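Local coordinates for DBF2 kinase activator protein MOB1 (Saccharomyces cerevisiae, PDB 2HJN) that activates the kinase DBF2 in the mitotic exit network by binding it, which is needed for its phosphorylation by CDC15 in late anaphase, at residues A[101-109]-A[129-137]. Numbering follows the deposited sequence.
Sequences CSPQTCPRM and SVSAPKYVE. With ZN (zinc ion), chain B.
Met109, modelled as selenomethionine, and Tyr135 each hold CG trans to the backbone N (chi1 177° for Met109), which puts Met109 CG over the Tyr135 ring, and a bend at chi2 then turns SE of Met109 toward Ala132. Met109 CG lies over one face, 3.6 Å from the centroid of the Tyr135 ring and 20° off the normal, a CH-pi contact. Met109 SE stands oblique to the same ring, a Met-aromatic contact, while also lying 3.8 Å from Ala132 CB; CE runs on past CD1 of Tyr135 toward Val136 CG2. Ala132, Tyr135 and Val136, spaced i, i+3 and i+4, thus offer one side of the helix to the selenomethionine.

A nearly straight backbone bond, Ala132 N to Cys106 O at 3.0 Å (165° at the hydrogen), joins the segments and uses an amide of the first helical turn. Ser131 sits at the N-cap, its OG accepting a weak capping bond from Lys134 N. A water accepts from both Met109 N and Val130 N, linking the segments farther along.

Beside the helix start, Ala132 CB touches Cys101 SG and Cys106 CB, each at 3.7 Å, and Pro133 CG packs on Pro103 CD at 3.9 Å. The zinc ion is bound by Cys101 SG at 2.4 Å and by Cys106 SG; His183 and His188 complete the site. The helix N-terminus therefore packs directly against the cysteine half of the zinc site. Helix 165-187 brings His183 onto Met109 and Ala132, helix 75-97 sets Tyr94 against Cys101 and Val136, and strand 115-117 places Tyr117 beside Met109 and Tyr135.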
loop_
_atom_site.group_PDB
_atom_site.type_symbol
_atom_site.label_atom_id
_atom_site.label_comp_id
_atom_site.label_asym_id
_atom_site.label_seq_id
_atom_site.Cartn_x
_atom_site.Cartn_y
_atom_site.Cartn_z
ATOM N N CYS A 101 -2.037 11.304 8.069
ATOM C CA CYS A 101 -1.440 11.399 9.416
ATOM C C CYS A 101 -0.319 12.453 9.415
ATOM O O CYS A 101 0.812 12.206 9.008
ATOM C CB CYS A 101 -0.949 10.033 9.876
ATOM S SG CYS A 101 -0.289 9.987 11.538
ATOM N N SER A 102 -0.676 13.653 9.863
ATOM C CA SER A 102 0.251 14.792 9.972
ATOM C C SER A 102 0.323 15.307 11.426
ATOM O O SER A 102 -0.459 14.907 12.268
ATOM C CB SER A 102 -0.207 15.961 9.065
ATOM O OG SER A 102 -1.357 16.594 9.615
ATOM N N PRO A 103 1.297 16.198 11.725
ATOM C CA PRO A 103 1.338 16.744 13.065
ATOM C C PRO A 103 0.096 17.563 13.444
ATOM O O PRO A 103 -0.124 17.770 14.644
ATOM C CB PRO A 103 2.554 17.649 13.036
ATOM C CG PRO A 103 3.383 17.137 12.029
ATOM C CD PRO A 103 2.439 16.678 10.930
ATOM N N GLN A 104 -0.699 18.009 12.456
ATOM C CA GLN A 104 -2.008 18.677 12.753
ATOM C C GLN A 104 -3.169 17.739 12.955
ATOM O O GLN A 104 -4.033 18.014 13.789
ATOM C CB GLN A 104 -2.338 19.779 11.725
ATOM C CG GLN A 104 -1.110 20.696 11.542
ATOM C CD GLN A 104 -0.935 21.696 12.678
ATOM O OE1 GLN A 104 0.063 21.670 13.439
ATOM N NE2 GLN A 104 -1.919 22.593 12.809
ATOM N N THR A 105 -3.228 16.608 12.237
ATOM C CA THR A 105 -4.322 15.649 12.548
ATOM C C THR A 105 -4.045 14.880 13.827
ATOM O O THR A 105 -4.963 14.595 14.597
ATOM C CB THR A 105 -4.593 14.605 11.398
ATOM O OG1 THR A 105 -3.414 13.806 11.197
ATOM C CG2 THR A 105 -4.959 15.338 10.103
ATOM N N CYS A 106 -2.785 14.522 14.036
ATOM C CA CYS A 106 -2.409 13.668 15.167
ATOM C C CYS A 106 -1.220 14.276 15.938
ATOM O O CYS A 106 -0.058 13.836 15.760
ATOM C CB CYS A 106 -2.113 12.195 14.699
ATOM S SG CYS A 106 -3.377 11.456 13.618
ATOM N N PRO A 107 -1.515 15.266 16.845
ATOM C CA PRO A 107 -0.480 15.931 17.626
ATOM C C PRO A 107 0.237 15.092 18.707
ATOM O O PRO A 107 1.240 15.554 19.230
ATOM C CB PRO A 107 -1.206 17.148 18.258
ATOM C CG PRO A 107 -2.638 16.873 18.170
ATOM C CD PRO A 107 -2.878 15.798 17.123
ATOM N N ARG A 108 -0.294 13.911 19.040
ATOM C CA ARG A 108 0.303 13.012 19.991
ATOM C C ARG A 108 0.205 11.589 19.409
ATOM O O ARG A 108 -0.738 11.256 18.670
ATOM C CB ARG A 108 -0.435 13.037 21.336
ATOM C CG ARG A 108 -0.303 14.328 22.157
ATOM C CD ARG A 108 -1.157 14.176 23.467
ATOM N NE ARG A 108 -2.556 13.807 23.180
ATOM C CZ ARG A 108 -3.363 13.105 23.991
ATOM N NH1 ARG A 108 -2.920 12.657 25.172
ATOM N NH2 ARG A 108 -4.623 12.838 23.610
HETATM N N MSE A 109 1.136 10.741 19.796
HETATM C CA MSE A 109 1.078 9.333 19.346
HETATM C C MSE A 109 0.117 8.602 20.286
HETATM O O MSE A 109 0.515 8.165 21.365
HETATM C CB MSE A 109 2.487 8.711 19.312
HETATM C CG MSE A 109 2.532 7.243 18.929
HETATM SE SE MSE A 109 1.934 6.925 17.068
HETATM C CE MSE A 109 2.609 5.108 17.134
ATOM N N SER A 129 6.293 13.140 24.725
ATOM C CA SER A 129 5.226 13.350 23.761
ATOM C C SER A 129 5.732 13.960 22.404
ATOM O O SER A 129 6.504 14.954 22.367
ATOM C CB SER A 129 4.151 14.234 24.433
ATOM O OG SER A 129 3.219 14.777 23.504
ATOM N N VAL A 130 5.324 13.317 21.301
ATOM C CA VAL A 130 5.640 13.719 19.925
ATOM C C VAL A 130 4.419 13.429 19.021
ATOM O O VAL A 130 3.520 12.671 19.391
ATOM C CB VAL A 130 6.948 12.988 19.341
ATOM C CG1 VAL A 130 8.204 13.419 20.080
ATOM C CG2 VAL A 130 6.833 11.465 19.364
ATOM N N SER A 131 4.358 14.049 17.842
ATOM C CA SER A 131 3.168 13.877 16.931
ATOM C C SER A 131 3.221 12.431 16.421
ATOM O O SER A 131 4.291 11.821 16.500
ATOM C CB SER A 131 3.235 14.883 15.788
ATOM O OG SER A 131 4.267 14.540 14.863
ATOM N N ALA A 132 2.126 11.859 15.926
ATOM C CA ALA A 132 2.157 10.432 15.506
ATOM C C ALA A 132 3.162 10.239 14.360
ATOM O O ALA A 132 3.953 9.323 14.380
ATOM C CB ALA A 132 0.765 9.947 15.070
ATOM N N PRO A 133 3.125 11.096 13.328
ATOM C CA PRO A 133 4.100 10.805 12.231
ATOM C C PRO A 133 5.589 10.980 12.608
ATOM O O PRO A 133 6.450 10.298 12.052
ATOM C CB PRO A 133 3.676 11.780 11.147
ATOM C CG PRO A 133 3.074 12.969 11.958
ATOM C CD PRO A 133 2.302 12.279 13.029
ATOM N N LYS A 134 5.905 11.886 13.554
ATOM C CA LYS A 134 7.259 11.987 14.072
ATOM C C LYS A 134 7.669 10.731 14.815
ATOM O O LYS A 134 8.769 10.249 14.608
ATOM C CB LYS A 134 7.436 13.220 14.997
ATOM C CG LYS A 134 8.875 13.392 15.545
ATOM C CD LYS A 134 9.716 14.005 14.403
ATOM C CE LYS A 134 11.049 14.501 14.851
ATOM N NZ LYS A 134 11.584 15.346 13.745
ATOM N N TYR A 135 6.783 10.239 15.686
ATOM C CA TYR A 135 6.933 8.989 16.402
ATOM C C TYR A 135 7.225 7.805 15.435
ATOM O O TYR A 135 8.220 7.084 15.579
ATOM C CB TYR A 135 5.655 8.683 17.210
ATOM C CG TYR A 135 5.832 7.427 18.055
ATOM C CD1 TYR A 135 5.783 6.171 17.452
ATOM C CD2 TYR A 135 6.129 7.490 19.409
ATOM C CE1 TYR A 135 5.963 5.026 18.154
ATOM C CE2 TYR A 135 6.312 6.316 20.148
ATOM C CZ TYR A 135 6.238 5.087 19.487
ATOM O OH TYR A 135 6.422 3.879 20.127
ATOM N N VAL A 136 6.353 7.660 14.440
ATOM C CA VAL A 136 6.421 6.526 13.504
ATOM C C VAL A 136 7.713 6.570 12.679
ATOM O O VAL A 136 8.462 5.583 12.611
ATOM C CB VAL A 136 5.132 6.434 12.628
ATOM C CG1 VAL A 136 5.237 5.255 11.571
ATOM C CG2 VAL A 136 3.942 6.198 13.527
ATOM N N GLU A 137 8.030 7.758 12.178
ATOM C CA GLU A 137 9.284 7.989 11.500
ATOM C C GLU A 137 10.498 7.566 12.313
ATOM O O GLU A 137 11.330 6.802 11.820
ATOM C CB GLU A 137 9.381 9.471 11.048
ATOM C CG GLU A 137 10.670 9.851 10.321
ATOM C CD GLU A 137 10.750 9.345 8.890
ATOM O OE1 GLU A 137 9.706 9.312 8.242
ATOM O OE2 GLU A 137 11.863 9.016 8.389
HETATM ZN ZN ZN B . -2.287 9.577 12.755
HETATM O O HOH W 1 3.081 11.049 22.141
#